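Local coordinates for protein putative ABC transporter subunit, substrate-binding component (Rhodopseudomonas palustris, PDB 4EVQ) that binds 4-hydroxybenzoate as the substrate-binding component of an ABC transporter and probably delivers such lignin-derived aromatic compounds for uptake, at residues Thr131-Gly136 with Val259-Ser264; Val111-Ala116 with Ala290-Asp295; Gly136-Ala141 with Gln343-Arg348. All coordinates share one frame; numbering follows the deposited sequence.

Contact 1: Thr131-Gly136 with Val259-Ser264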
ATOM      1  N   THR A 131      -2.857  -4.014  -6.613  1.00  8.43           N
ATOM      2  CA  THR A 131      -3.596  -4.688  -5.575  1.00  8.63           C
ATOM      3  C   THR A 131      -3.664  -3.900  -4.242  1.00  6.76           C
ATOM      4  O   THR A 131      -4.216  -4.415  -3.267  1.00  7.83           O
ATOM      5  CB  THR A 131      -3.101  -6.077  -5.286  1.00  8.53           C
ATOM      6  OG1 THR A 131      -1.741  -6.020  -4.821  1.00  9.06           O
ATOM      7  CG2 THR A 131      -3.200  -6.999  -6.504  1.00  9.83           C
ATOM      8  N   SER A 132      -3.148  -2.688  -4.262  1.00  7.05           N
ATOM      9  CA  SER A 132      -3.044  -1.900  -3.043  1.00  6.83           C
ATOM     10  C   SER A 132      -4.097  -0.792  -2.968  1.00  7.68           C
ATOM     11  O   SER A 132      -5.167  -1.070  -2.488  1.00  7.63           O
ATOM     12  CB  SER A 132      -1.619  -1.425  -2.909  1.00  8.11           C
ATOM     13  OG  SER A 132      -1.234  -0.614  -3.994  1.00  7.63           O
ATOM     14  N   PHE A 133      -3.786   0.407  -3.457  1.00  7.12           N
ATOM     15  CA  PHE A 133      -4.562   1.633  -3.276  1.00  6.96           C
ATOM     16  C   PHE A 133      -3.906   2.699  -4.131  1.00  7.40           C
ATOM     17  O   PHE A 133      -2.771   2.523  -4.585  1.00  7.10           O
ATOM     18  CB  PHE A 133      -4.599   2.068  -1.791  1.00  7.30           C
ATOM     19  CG  PHE A 133      -3.236   2.386  -1.305  1.00  7.53           C
ATOM     20  CD1 PHE A 133      -2.391   1.364  -0.928  1.00  6.98           C
ATOM     21  CD2 PHE A 133      -2.719   3.668  -1.390  1.00  8.03           C
ATOM     22  CE1 PHE A 133      -1.071   1.620  -0.659  1.00  7.90           C
ATOM     23  CE2 PHE A 133      -1.385   3.911  -1.061  1.00  8.21           C
ATOM     24  CZ  PHE A 133      -0.582   2.879  -0.740  1.00  8.73           C
ATOM     25  N   ALA A 134      -4.589   3.839  -4.270  1.00  7.25           N
ATOM     26  CA  ALA A 134      -4.018   5.042  -4.800  1.00  6.94           C
ATOM     27  C   ALA A 134      -3.835   6.081  -3.702  1.00  6.99           C
ATOM     28  O   ALA A 134      -4.751   6.293  -2.873  1.00  7.88           O
ATOM     29  CB  ALA A 134      -4.911   5.596  -5.901  1.00  9.39           C
ATOM     30  N   ASN A 135      -2.708   6.773  -3.749  1.00  6.54           N
ATOM     31  CA  ASN A 135      -2.342   7.749  -2.720  1.00  7.07           C
ATOM     32  C   ASN A 135      -3.393   8.812  -2.512  1.00  8.40           C
ATOM     33  O   ASN A 135      -3.758   9.116  -1.392  1.00  8.88           O
ATOM     34  CB  ASN A 135      -1.038   8.429  -3.142  1.00  8.02           C
ATOM     35  CG  ASN A 135       0.194   7.543  -3.006  1.00  7.98           C
ATOM     36  OD1 ASN A 135       0.250   6.641  -2.181  1.00  8.64           O
ATOM     37  ND2 ASN A 135       1.194   7.841  -3.807  1.00  7.90           N
ATOM     38  N   GLY A 136      -3.879   9.412  -3.586  1.00  7.93           N
ATOM     39  CA  GLY A 136      -4.797  10.528  -3.396  1.00  7.92           C
ATOM     40  C   GLY A 136      -6.114  10.033  -2.834  1.00  9.12           C
ATOM     41  O   GLY A 136      -6.730  10.703  -1.990  1.00 10.67           O
ATOM     42  N   VAL A 259      -7.106   5.651   8.699  1.00  8.40           N
ATOM     43  CA  VAL A 259      -8.021   5.101   7.707  1.00  7.83           C
ATOM     44  C   VAL A 259      -7.236   4.155   6.803  1.00  7.72           C
ATOM     45  O   VAL A 259      -6.146   4.508   6.333  1.00  7.62           O
ATOM     46  CB  VAL A 259      -8.702   6.217   6.916  1.00  7.65           C
ATOM     47  CG1 VAL A 259      -9.446   5.661   5.725  1.00  9.99           C
ATOM     48  CG2 VAL A 259      -9.659   7.016   7.822  1.00  9.69           C
ATOM     49  N   LEU A 260      -7.766   2.960   6.579  1.00  7.39           N
ATOM     50  CA  LEU A 260      -7.077   1.989   5.730  1.00  6.58           C
ATOM     51  C   LEU A 260      -8.102   1.010   5.184  1.00  7.31           C
ATOM     52  O   LEU A 260      -9.111   0.722   5.803  1.00  7.86           O
ATOM     53  CB  LEU A 260      -5.992   1.208   6.529  1.00  7.51           C
ATOM     54  CG  LEU A 260      -4.906   0.516   5.703  1.00  7.48           C
ATOM     55  CD1 LEU A 260      -4.044   1.513   4.948  1.00  8.11           C
ATOM     56  CD2 LEU A 260      -4.053  -0.344   6.664  1.00  8.03           C
ATOM     57  N   HIS A 261      -7.723   0.417   4.065  1.00  7.15           N
ATOM     58  CA  HIS A 261      -8.466  -0.637   3.383  1.00  7.51           C
ATOM     59  C   HIS A 261      -8.349  -2.021   4.008  1.00  7.09           C
ATOM     60  O   HIS A 261      -8.875  -2.980   3.479  1.00  8.51           O
ATOM     61  CB  HIS A 261      -8.097  -0.626   1.902  1.00  7.22           C
ATOM     62  CG  HIS A 261      -6.635  -0.657   1.652  1.00  7.39           C
ATOM     63  ND1 HIS A 261      -5.829   0.414   1.978  1.00  8.28           N
ATOM     64  CD2 HIS A 261      -5.841  -1.582   1.074  1.00  8.00           C
ATOM     65  CE1 HIS A 261      -4.585   0.122   1.656  1.00  6.66           C
ATOM     66  NE2 HIS A 261      -4.564  -1.074   1.098  1.00  7.45           N
ATOM     67  N   TYR A 262      -7.660  -2.139   5.127  1.00  6.86           N
ATOM     68  CA  TYR A 262      -7.568  -3.406   5.862  1.00  7.13           C
ATOM     69  C   TYR A 262      -7.548  -3.135   7.358  1.00  7.90           C
ATOM     70  O   TYR A 262      -7.014  -2.127   7.786  1.00  9.24           O
ATOM     71  CB  TYR A 262      -6.285  -4.178   5.474  1.00  7.53           C
ATOM     72  CG  TYR A 262      -6.158  -5.487   6.180  1.00  7.53           C
ATOM     73  CD1 TYR A 262      -7.011  -6.560   5.902  1.00  8.35           C
ATOM     74  CD2 TYR A 262      -5.146  -5.681   7.129  1.00  7.42           C
ATOM     75  CE1 TYR A 262      -6.909  -7.737   6.584  1.00  8.78           C
ATOM     76  CE2 TYR A 262      -5.036  -6.885   7.806  1.00  8.36           C
ATOM     77  CZ  TYR A 262      -5.908  -7.917   7.512  1.00  9.47           C
ATOM     78  OH  TYR A 262      -5.772  -9.103   8.206  1.00 10.98           O
ATOM     79  N   VAL A 263      -8.165  -4.028   8.121  1.00  8.49           N
ATOM     80  CA  VAL A 263      -8.042  -4.046   9.579  1.00 10.68           C
ATOM     81  C   VAL A 263      -7.942  -5.512   9.954  1.00 10.22           C
ATOM     82  O   VAL A 263      -8.642  -6.336   9.388  1.00 10.74           O
ATOM     83  CB  VAL A 263      -9.285  -3.508  10.312  1.00 15.05           C
ATOM     84  CG1 VAL A 263      -8.885  -3.039  11.732  1.00 14.39           C
ATOM     85  CG2 VAL A 263      -9.983  -2.495   9.600  1.00 18.36           C
ATOM     86  N   SER A 264      -7.073  -5.870  10.905  1.00 11.61           N
ATOM     87  CA  SER A 264      -6.811  -7.291  11.093  1.00 14.20           C
ATOM     88  C   SER A 264      -7.977  -8.026  11.677  1.00 15.10           C
ATOM     89  O   SER A 264      -8.035  -9.231  11.500  1.00 16.12           O
ATOM     90  CB  SER A 264      -5.544  -7.567  11.890  1.00 18.86           C
ATOM     91  OG  SER A 264      -5.665  -6.970  13.103  1.00 21.80           O
TER

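Contact 2: Val111-Ala116 with Ala290-Asp295. With PHB (p-hydroxybenzoic acid), chain H.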
ATOM      1  N   VAL A 111       1.348  -4.185  -9.215  1.00  8.41           N
ATOM      2  CA  VAL A 111       1.903  -3.285  -8.192  1.00  8.27           C
ATOM      3  C   VAL A 111       1.271  -3.643  -6.869  1.00  6.87           C
ATOM      4  O   VAL A 111       0.069  -3.473  -6.697  1.00  8.39           O
ATOM      5  CB  VAL A 111       1.620  -1.844  -8.563  1.00  7.23           C
ATOM      6  CG1 VAL A 111       2.136  -0.887  -7.482  1.00  8.98           C
ATOM      7  CG2 VAL A 111       2.217  -1.492  -9.891  1.00  9.76           C
ATOM      8  N   PRO A 112       2.072  -4.100  -5.900  1.00  8.00           N
ATOM      9  CA  PRO A 112       1.520  -4.649  -4.655  1.00  7.68           C
ATOM     10  C   PRO A 112       1.590  -3.645  -3.482  1.00  6.96           C
ATOM     11  O   PRO A 112       1.351  -4.026  -2.354  1.00  7.66           O
ATOM     12  CB  PRO A 112       2.438  -5.844  -4.381  1.00  8.70           C
ATOM     13  CG  PRO A 112       3.754  -5.342  -4.775  1.00  9.37           C
ATOM     14  CD  PRO A 112       3.490  -4.469  -5.993  1.00  7.67           C
ATOM     15  N   ASN A 113       2.022  -2.429  -3.754  1.00  6.64           N
ATOM     16  CA  ASN A 113       1.920  -1.394  -2.725  1.00  6.24           C
ATOM     17  C   ASN A 113       1.916   0.037  -3.278  1.00  7.07           C
ATOM     18  O   ASN A 113       0.972   0.788  -3.034  1.00  7.79           O
ATOM     19  CB  ASN A 113       3.053  -1.446  -1.672  1.00  5.85           C
ATOM     20  CG  ASN A 113       2.810  -0.416  -0.581  1.00  6.79           C
ATOM     21  OD1 ASN A 113       1.883  -0.579   0.215  1.00  7.67           O
ATOM     22  ND2 ASN A 113       3.565   0.693  -0.617  1.00  7.03           N
ATOM     23  N   ALA A 114       2.959   0.433  -4.006  1.00  7.36           N
ATOM     24  CA  ALA A 114       3.144   1.834  -4.394  1.00  7.43           C
ATOM     25  C   ALA A 114       1.845   2.481  -4.803  1.00  7.37           C
ATOM     26  O   ALA A 114       1.170   2.012  -5.728  1.00  7.99           O
ATOM     27  CB  ALA A 114       4.164   1.971  -5.521  1.00  7.52           C
ATOM     28  N   GLY A 115       1.511   3.572  -4.168  1.00  6.95           N
ATOM     29  CA  GLY A 115       0.257   4.271  -4.398  1.00  6.43           C
ATOM     30  C   GLY A 115       0.258   5.301  -5.468  1.00  6.93           C
ATOM     31  O   GLY A 115      -0.796   5.937  -5.694  1.00  7.74           O
ATOM     32  N   ALA A 116       1.363   5.464  -6.178  1.00  6.79           N
ATOM     33  CA  ALA A 116       1.507   6.581  -7.112  1.00  7.24           C
ATOM     34  C   ALA A 116       0.242   6.761  -7.933  1.00  7.51           C
ATOM     35  O   ALA A 116      -0.188   5.839  -8.645  1.00  8.51           O
ATOM     36  CB  ALA A 116       2.711   6.334  -8.026  1.00  8.23           C
ATOM     37  N   ALA A 290       1.265  -7.437   3.764  1.00  7.17           N
ATOM     38  CA  ALA A 290       1.090  -8.871   3.544  1.00  7.93           C
ATOM     39  C   ALA A 290      -0.196  -9.197   2.808  1.00  7.37           C
ATOM     40  O   ALA A 290      -0.190 -10.058   1.913  1.00  8.04           O
ATOM     41  CB  ALA A 290       1.141  -9.604   4.851  1.00  9.30           C
ATOM     42  N   VAL A 291      -1.295  -8.514   3.120  1.00  7.27           N
ATOM     43  CA  VAL A 291      -2.537  -8.718   2.415  1.00  7.48           C
ATOM     44  C   VAL A 291      -2.377  -8.381   0.958  1.00  7.16           C
ATOM     45  O   VAL A 291      -2.900  -9.097   0.075  1.00  8.16           O
ATOM     46  CB  VAL A 291      -3.640  -7.846   3.022  1.00  8.20           C
ATOM     47  CG1 VAL A 291      -4.917  -7.888   2.199  1.00  9.19           C
ATOM     48  CG2 VAL A 291      -3.964  -8.277   4.445  1.00  9.11           C
ATOM     49  N   GLN A 292      -1.732  -7.270   0.644  1.00  6.54           N
ATOM     50  CA  GLN A 292      -1.546  -6.829  -0.711  1.00  7.00           C
ATOM     51  C   GLN A 292      -0.706  -7.822  -1.512  1.00  7.89           C
ATOM     52  O   GLN A 292      -0.974  -8.033  -2.701  1.00  8.93           O
ATOM     53  CB  GLN A 292      -0.942  -5.415  -0.755  1.00  7.62           C
ATOM     54  CG  GLN A 292      -1.925  -4.365  -0.237  1.00  7.12           C
ATOM     55  CD  GLN A 292      -1.327  -3.004   0.076  1.00  7.14           C
ATOM     56  OE1 GLN A 292      -2.053  -2.083   0.380  1.00  6.87           O
ATOM     57  NE2 GLN A 292      -0.010  -2.877  -0.004  1.00  6.86           N
ATOM     58  N   GLY A 293       0.270  -8.446  -0.896  1.00  7.89           N
ATOM     59  CA  GLY A 293       1.061  -9.500  -1.539  1.00  7.49           C
ATOM     60  C   GLY A 293       0.260 -10.751  -1.759  1.00  8.04           C
ATOM     61  O   GLY A 293       0.325 -11.370  -2.836  1.00  8.30           O
ATOM     62  N   TRP A 294      -0.474 -11.173  -0.765  1.00  8.56           N
ATOM     63  CA  TRP A 294      -1.366 -12.308  -0.910  1.00  9.34           C
ATOM     64  C   TRP A 294      -2.326 -12.115  -2.069  1.00  9.84           C
ATOM     65  O   TRP A 294      -2.552 -13.037  -2.894  1.00  9.99           O
ATOM     66  CB  TRP A 294      -2.125 -12.452   0.401  1.00  9.44           C
ATOM     67  CG  TRP A 294      -3.204 -13.504   0.471  1.00  9.46           C
ATOM     68  CD1 TRP A 294      -4.531 -13.312   0.219  1.00 10.71           C
ATOM     69  CD2 TRP A 294      -3.081 -14.855   0.951  1.00 11.38           C
ATOM     70  NE1 TRP A 294      -5.222 -14.461   0.475  1.00 11.22           N
ATOM     71  CE2 TRP A 294      -4.371 -15.425   0.935  1.00 12.29           C
ATOM     72  CE3 TRP A 294      -2.009 -15.637   1.366  1.00 11.44           C
ATOM     73  CZ2 TRP A 294      -4.624 -16.756   1.309  1.00 13.04           C
ATOM     74  CZ3 TRP A 294      -2.266 -16.945   1.787  1.00 12.18           C
ATOM     75  CH2 TRP A 294      -3.557 -17.490   1.756  1.00 13.31           C
ATOM     76  N   ASP A 295      -2.914 -10.942  -2.170  1.00  8.98           N
ATOM     77  CA  ASP A 295      -3.864 -10.688  -3.230  1.00  9.92           C
ATOM     78  C   ASP A 295      -3.224 -10.531  -4.586  1.00 10.28           C
ATOM     79  O   ASP A 295      -3.885 -10.809  -5.610  1.00 10.34           O
ATOM     80  CB  ASP A 295      -4.743  -9.476  -2.907  1.00  8.96           C
ATOM     81  CG  ASP A 295      -5.741  -9.770  -1.785  1.00 10.32           C
ATOM     82  OD1 ASP A 295      -6.148 -10.948  -1.612  1.00 11.02           O
ATOM     83  OD2 ASP A 295      -6.164  -8.816  -1.089  1.00  9.93           O
TER
HETATM   84  C1' PHB H 406       4.670   4.644  -1.520  1.00  6.09           C
HETATM   85  O1' PHB H 406       5.795   5.154  -1.727  1.00  6.61           O
HETATM   86  O2' PHB H 406       3.752   4.594  -2.430  1.00  7.16           O
HETATM   87  C1  PHB H 406       4.308   4.048  -0.218  1.00  5.93           C
HETATM   88  C2  PHB H 406       5.319   3.586   0.625  1.00  6.44           C
HETATM   89  C3  PHB H 406       4.988   3.042   1.857  1.00  6.91           C
HETATM   90  C4  PHB H 406       3.688   2.980   2.238  1.00  6.92           C
HETATM   91  C5  PHB H 406       2.667   3.410   1.410  1.00  6.17           C
HETATM   92  C6  PHB H 406       3.002   3.944   0.202  1.00  6.48           C
HETATM   93  O4  PHB H 406       3.347   2.459   3.432  1.00 13.73           O

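Contact 3: Gly136-Ala141 with Gln343-Arg348. With SO4 (sulfate ion), chain D.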
ATOM      1  N   GLY A 136      -3.879   9.412  -3.586  1.00  7.93           N
ATOM      2  CA  GLY A 136      -4.797  10.528  -3.396  1.00  7.92           C
ATOM      3  C   GLY A 136      -6.114  10.033  -2.834  1.00  9.12           C
ATOM      4  O   GLY A 136      -6.730  10.703  -1.990  1.00 10.67           O
ATOM      5  N   GLN A 137      -6.546   8.856  -3.265  1.00  9.44           N
ATOM      6  CA  GLN A 137      -7.807   8.341  -2.757  1.00  9.03           C
ATOM      7  C   GLN A 137      -7.795   8.029  -1.257  1.00  8.05           C
ATOM      8  O   GLN A 137      -8.718   8.374  -0.516  1.00  9.11           O
ATOM      9  CB  GLN A 137      -8.261   7.127  -3.560  1.00 11.15           C
ATOM     10  CG  GLN A 137      -9.696   6.699  -3.232  1.00 12.19           C
ATOM     11  CD  GLN A 137     -10.275   5.665  -4.169  1.00 12.07           C
ATOM     12  OE1 GLN A 137      -9.571   4.918  -4.801  1.00 13.16           O
ATOM     13  NE2 GLN A 137     -11.600   5.590  -4.187  1.00 12.99           N
ATOM     14  N   ILE A 138      -6.724   7.423  -0.779  1.00  8.13           N
ATOM     15  CA  ILE A 138      -6.666   7.147   0.644  1.00  7.80           C
ATOM     16  C   ILE A 138      -6.463   8.450   1.434  1.00  8.37           C
ATOM     17  O   ILE A 138      -7.043   8.621   2.487  1.00  8.78           O
ATOM     18  CB  ILE A 138      -5.618   6.069   1.019  1.00  8.96           C
ATOM     19  CG1 ILE A 138      -5.868   5.631   2.462  1.00  9.26           C
ATOM     20  CG2 ILE A 138      -4.174   6.518   0.783  1.00  8.83           C
ATOM     21  CD1 ILE A 138      -5.041   4.406   2.906  1.00 11.24           C
ATOM     22  N   GLY A 139      -5.702   9.381   0.898  1.00  8.57           N
ATOM     23  CA  GLY A 139      -5.588  10.681   1.568  1.00  8.76           C
ATOM     24  C   GLY A 139      -6.938  11.389   1.698  1.00  8.58           C
ATOM     25  O   GLY A 139      -7.294  11.928   2.739  1.00  9.52           O
ATOM     26  N   ARG A 140      -7.697  11.389   0.608  1.00  9.55           N
ATOM     27  CA  ARG A 140      -9.046  11.962   0.610  1.00  9.81           C
ATOM     28  C   ARG A 140      -9.943  11.299   1.650  1.00  9.69           C
ATOM     29  O   ARG A 140     -10.651  11.979   2.400  1.00 10.49           O
ATOM     30  CB  ARG A 140      -9.715  11.813  -0.739  1.00 10.27           C
ATOM     31  CG  ARG A 140      -9.244  12.810  -1.751  1.00 11.95           C
ATOM     32  CD  ARG A 140     -10.096  12.691  -2.982  1.00 13.88           C
ATOM     33  NE  ARG A 140      -9.986  13.807  -3.883  1.00 16.73           N
ATOM     34  CZ  ARG A 140     -10.710  14.920  -3.775  1.00 17.57           C
ATOM     35  NH1 ARG A 140     -11.540  15.082  -2.781  1.00 18.97           N
ATOM     36  NH2 ARG A 140     -10.571  15.863  -4.657  1.00 18.81           N
ATOM     37  N   ALA A 141      -9.889   9.975   1.740  1.00 10.37           N
ATOM     38  CA  ALA A 141     -10.726   9.264   2.682  1.00 10.06           C
ATOM     39  C   ALA A 141     -10.360   9.630   4.120  1.00  9.66           C
ATOM     40  O   ALA A 141     -11.231   9.748   4.980  1.00  9.72           O
ATOM     41  CB  ALA A 141     -10.651   7.747   2.443  1.00 11.26           C
ATOM     42  N   GLN A 343     -12.692  -0.748  -3.145  1.00  9.54           N
ATOM     43  CA  GLN A 343     -12.706  -1.387  -1.858  1.00  9.37           C
ATOM     44  C   GLN A 343     -13.120  -0.404  -0.764  1.00  9.33           C
ATOM     45  O   GLN A 343     -12.971   0.798  -0.924  1.00  9.35           O
ATOM     46  CB  GLN A 343     -11.305  -1.945  -1.568  1.00 10.39           C
ATOM     47  CG  GLN A 343     -10.284  -0.820  -1.338  1.00 10.42           C
ATOM     48  CD  GLN A 343      -8.845  -1.308  -1.359  1.00 10.01           C
ATOM     49  OE1 GLN A 343      -8.577  -2.442  -1.015  1.00  9.72           O
ATOM     50  NE2 GLN A 343      -7.961  -0.456  -1.785  1.00 10.28           N
ATOM     51  N   ASN A 344     -13.580  -0.940   0.341  1.00 10.42           N
ATOM     52  CA  ASN A 344     -13.907  -0.120   1.504  1.00 10.19           C
ATOM     53  C   ASN A 344     -12.623   0.471   2.095  1.00  9.76           C
ATOM     54  O   ASN A 344     -11.545  -0.156   2.057  1.00  9.64           O
ATOM     55  CB  ASN A 344     -14.590  -0.965   2.590  1.00 11.64           C
ATOM     56  CG  ASN A 344     -16.020  -1.361   2.260  1.00 12.60           C
ATOM     57  OD1 ASN A 344     -16.697  -0.750   1.464  1.00 13.65           O
ATOM     58  ND2 ASN A 344     -16.512  -2.328   3.010  1.00 16.90           N
ATOM     59  N   PHE A 345     -12.784   1.629   2.711  1.00  9.23           N
ATOM     60  CA  PHE A 345     -11.801   2.157   3.654  1.00  9.38           C
ATOM     61  C   PHE A 345     -12.438   2.222   5.023  1.00 10.14           C
ATOM     62  O   PHE A 345     -13.531   2.742   5.187  1.00 11.52           O
ATOM     63  CB  PHE A 345     -11.270   3.525   3.223  1.00  9.88           C
ATOM     64  CG  PHE A 345     -10.416   3.480   1.993  1.00  9.92           C
ATOM     65  CD1 PHE A 345      -9.049   3.226   2.086  1.00 10.35           C
ATOM     66  CD2 PHE A 345     -10.969   3.658   0.745  1.00 11.79           C
ATOM     67  CE1 PHE A 345      -8.238   3.134   0.953  1.00 11.07           C
ATOM     68  CE2 PHE A 345     -10.152   3.574  -0.373  1.00 13.16           C
ATOM     69  CZ  PHE A 345      -8.778   3.345  -0.260  1.00 11.95           C
ATOM     70  N   TYR A 346     -11.752   1.681   6.008  0.51  9.94           N
ATOM     71  CA  TYR A 346     -12.236   1.629   7.381  0.51  9.21           C
ATOM     72  C   TYR A 346     -11.550   2.660   8.272  0.51  8.96           C
ATOM     73  O   TYR A 346     -10.346   2.895   8.147  0.51  9.03           O
ATOM     74  CB  TYR A 346     -11.974   0.224   7.949  0.51  9.70           C
ATOM     75  CG  TYR A 346     -12.389  -0.918   7.007  0.51 10.46           C
ATOM     76  CD1 TYR A 346     -13.707  -1.341   6.920  0.51 11.18           C
ATOM     77  CD2 TYR A 346     -11.454  -1.581   6.219  0.51 10.75           C
ATOM     78  CE1 TYR A 346     -14.078  -2.376   6.068  0.51 11.13           C
ATOM     79  CE2 TYR A 346     -11.821  -2.613   5.356  0.51 10.35           C
ATOM     80  CZ  TYR A 346     -13.140  -3.011   5.298  0.51 11.88           C
ATOM     81  OH  TYR A 346     -13.560  -4.042   4.458  0.51 13.69           O
ATOM     82  N   LEU A 347     -12.326   3.259   9.172  1.00  9.29           N
ATOM     83  CA  LEU A 347     -11.799   4.061  10.244  1.00  9.22           C
ATOM     84  C   LEU A 347     -11.300   3.112  11.309  1.00  9.57           C
ATOM     85  O   LEU A 347     -11.974   2.142  11.626  1.00 10.02           O
ATOM     86  CB  LEU A 347     -12.899   4.981  10.805  1.00 11.58           C
ATOM     87  CG  LEU A 347     -12.493   5.860  11.993  1.00 12.99           C
ATOM     88  CD1 LEU A 347     -11.470   6.909  11.550  1.00 13.98           C
ATOM     89  CD2 LEU A 347     -13.763   6.514  12.592  1.00 14.95           C
ATOM     90  N   ARG A 348     -10.120   3.387  11.845  1.00  9.46           N
ATOM     91  CA  ARG A 348      -9.487   2.508  12.817  1.00  9.47           C
ATOM     92  C   ARG A 348      -8.901   3.318  13.961  1.00 10.16           C
ATOM     93  O   ARG A 348      -8.573   4.478  13.791  1.00  9.64           O
ATOM     94  CB  ARG A 348      -8.334   1.720  12.189  1.00 10.13           C
ATOM     95  CG  ARG A 348      -8.675   1.189  10.792  1.00  9.57           C
ATOM     96  CD  ARG A 348      -7.594   0.371  10.168  1.00 11.05           C
ATOM     97  NE  ARG A 348      -6.295   1.028  10.194  1.00 10.24           N
ATOM     98  CZ  ARG A 348      -5.136   0.392  10.062  1.00  9.08           C
ATOM     99  NH1 ARG A 348      -5.122  -0.897   9.788  1.00 10.05           N
ATOM    100  NH2 ARG A 348      -4.011   1.032  10.224  1.00  9.66           N
TER
HETATM  101  S   SO4 D 402      -8.276  13.966  -7.206  0.67 22.58           S
HETATM  102  O1  SO4 D 402      -7.914  13.513  -5.856  0.67 22.41           O
HETATM  103  O2  SO4 D 402      -7.059  14.043  -7.992  0.67 24.27           O
HETATM  104  O3  SO4 D 402      -9.095  12.926  -7.815  0.67 25.04           O
HETATM  105  O4  SO4 D 402      -9.057  15.206  -7.209  0.67 22.95           O

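Contact 1: Thr131-Gly136 with Val259-Ser264
Ser132 O lies 3.6 Å from His261 NE2. That spacing is a contact and not a bond. Ser132 O is instead taken by the side-chain amide of Gln343, through NE2. His261 NE2 bonds to the amide oxygen of Gln292, OE1, on helix 288-306. Each of the two atoms is thus bonded to a different glutamine. The bond to an amide oxygen is consistent with a proton on NE2.

The rest of the contact is made by Phe133 against the imidazole. Phe133 CD1 comes within 3.6 Å of His261 CE1. The ring planes are inclined by 40°, and the centroids of the Phe133 and His261 rings lie 5.4 Å apart. Alongside this, Phe133 CB sits over one face of the imidazole, 4.3 Å from the centroid of the His261 ring, in a CH-pi contact. Phe133 CG lies between its backbone N and carbonyl carbon (chi1 63°), a placement that leaves both CB and CD1 close to His261 CE1. The side chains of Phe133 and His261 cross at about a right angle.

Ser132 turns its hydroxyl to another partner, Asn113 O, in the loop after strand 109-111. Phe133 also meets the ring of Phe240 and touches the bound p-hydroxybenzoate. Residues 131-134 run from strand 128-130 of one sheet to helix 135-148, which packs on the other sheet. The chain at His261 is just leaving strand 257-260 of that second sheet. All three touching residues are buried.

Ser132 O, Ser132 OG and His261 NE2 are thus bonded to third parties, while Phe133 and His261 meet by ring packing and a CH-pi contact. This places a pocket aromatic against a buried histidine where the chain passes between the two lobes.

Contact 2: Val111-Ala116 with Ala290-Asp295
Asn113 touches both p-hydroxybenzoate and Gln292 of helix 288-306. Its ND2 lies 3.4 Å from C6 of the ligand. Farther along the loop, Gly115 N donates to ligand O2' at 3.0 Å, so a backbone NH receives the carboxylate. Ser92, Tyr161 and Ser215 also bond to the ligand.

Behind Asn113, Gln292 offers one amide nitrogen to two oxygens of the loop. The sounder bond runs from Gln292 NE2 to Asn113 OD1, at 3.0 Å, with an N-H...O angle of 157°. The donor lies in the carbonyl plane of Asn113, on a lone pair. OD1 in turn lies in the amide plane of Gln292, although the two amides are tilted by 41°. Gln292 NE2 also reaches Pro112 O at 2.9 Å, but this bond is bent and weak. The same carbonyl is close to the aliphatic part of the side chain, with Gln292 CB 3.1 Å from Pro112 O.

The Gln292 chain is extended beyond CG, which carries its amide out to the loop. The oxygen of the same amide, OE1, bonds to His261 NE2. The rotation of the amide is therefore fixed from both sides. Asn113 is held in the same way, since its ND2 bonds to Val90 O.

Gln292 is thus a second-shell residue behind Asn113, in the ligand cleft between two lobes that is characteristic of periplasmic binding proteins.

Contact 3: Gly136-Ala141 with Gln343-Arg348
Phe345 packs against Ile138, Ala141 and Gln137 of helix 135-148, where the helix covers one alpha/beta lobe of the periplasmic binding protein fold. The strand 345-348 belongs to the mixed sheet of that lobe, between strands 257-260 and 354-362. The axes of the short helix and strand segments come within 10.0 Å, and their directions differ by 45°.

The contacts across the interface are van der Waals, and Phe345 carries them all on the strand side. Its ring meets three residues, 137, 138 and 141, on adjoining turns of the helix. Ile138 comes closest, with Ile138 CG1 3.8 Å from Phe345 CE1. CG1 stands anti to the backbone N (chi1 -167°), which brings this branch to the ring. The isoleucine side chain crosses that of Phe345 at about a right angle. Ala141 adds its methyl, with Ala141 CB 4.3 Å from Phe345 CG. Gln137 lends only its aliphatic part, with Gln137 CG 4.3 Å from Phe345 CE2. Val259 of the neighbouring strand touches both Phe345 and Ala141, and Leu260 touches Ile138, so the apolar layer continues along the sheet.

The polar bonds lead away from this interface. The amide of Gln137 bonds through NE2 to Val365 O, beyond strand 354-362. The guanidinium of Arg348 pairs with Asp243 in a salt bridge and also bonds to Thr258.

Also away from this interface, Arg140, exposed and extended from CG to NE, hydrogen-bonds a sulfate that probably came from the crystallisation liquor. Arg121 NH2 binds the same ion. The sulfate sits at the edge of the Arg140 guanidinium, with its sulfur in the plane. Arg140 NH2 donates to sulfate O4 at 3.0 Å, and Arg140 NE to sulfate O1 at 2.9 Å, almost straight at 171°.

Overall arrangement
Contacts 1 and 2 lie 9 Å apart between centres. They are tied by two polar pairs, Ser132 OG to Asn113 O and His261 NE2 to Gln292 OE1, each at 2.8 Å. Both supply residues to the p-hydroxybenzoate pocket. Contact 3 is 6 Å from contact 1, centre to centre. They share Gly136 and helix 135-148, and their strands are neighbours in one sheet, joined by a bond of 2.8 Å from Tyr346 N to Leu260 O. Contact 3 lies farther from the ligand, with the Ile138 side chain about 8 Å away. Contacts 2 and 3 do not touch, so contact 1 connects them at the junction of the lobes.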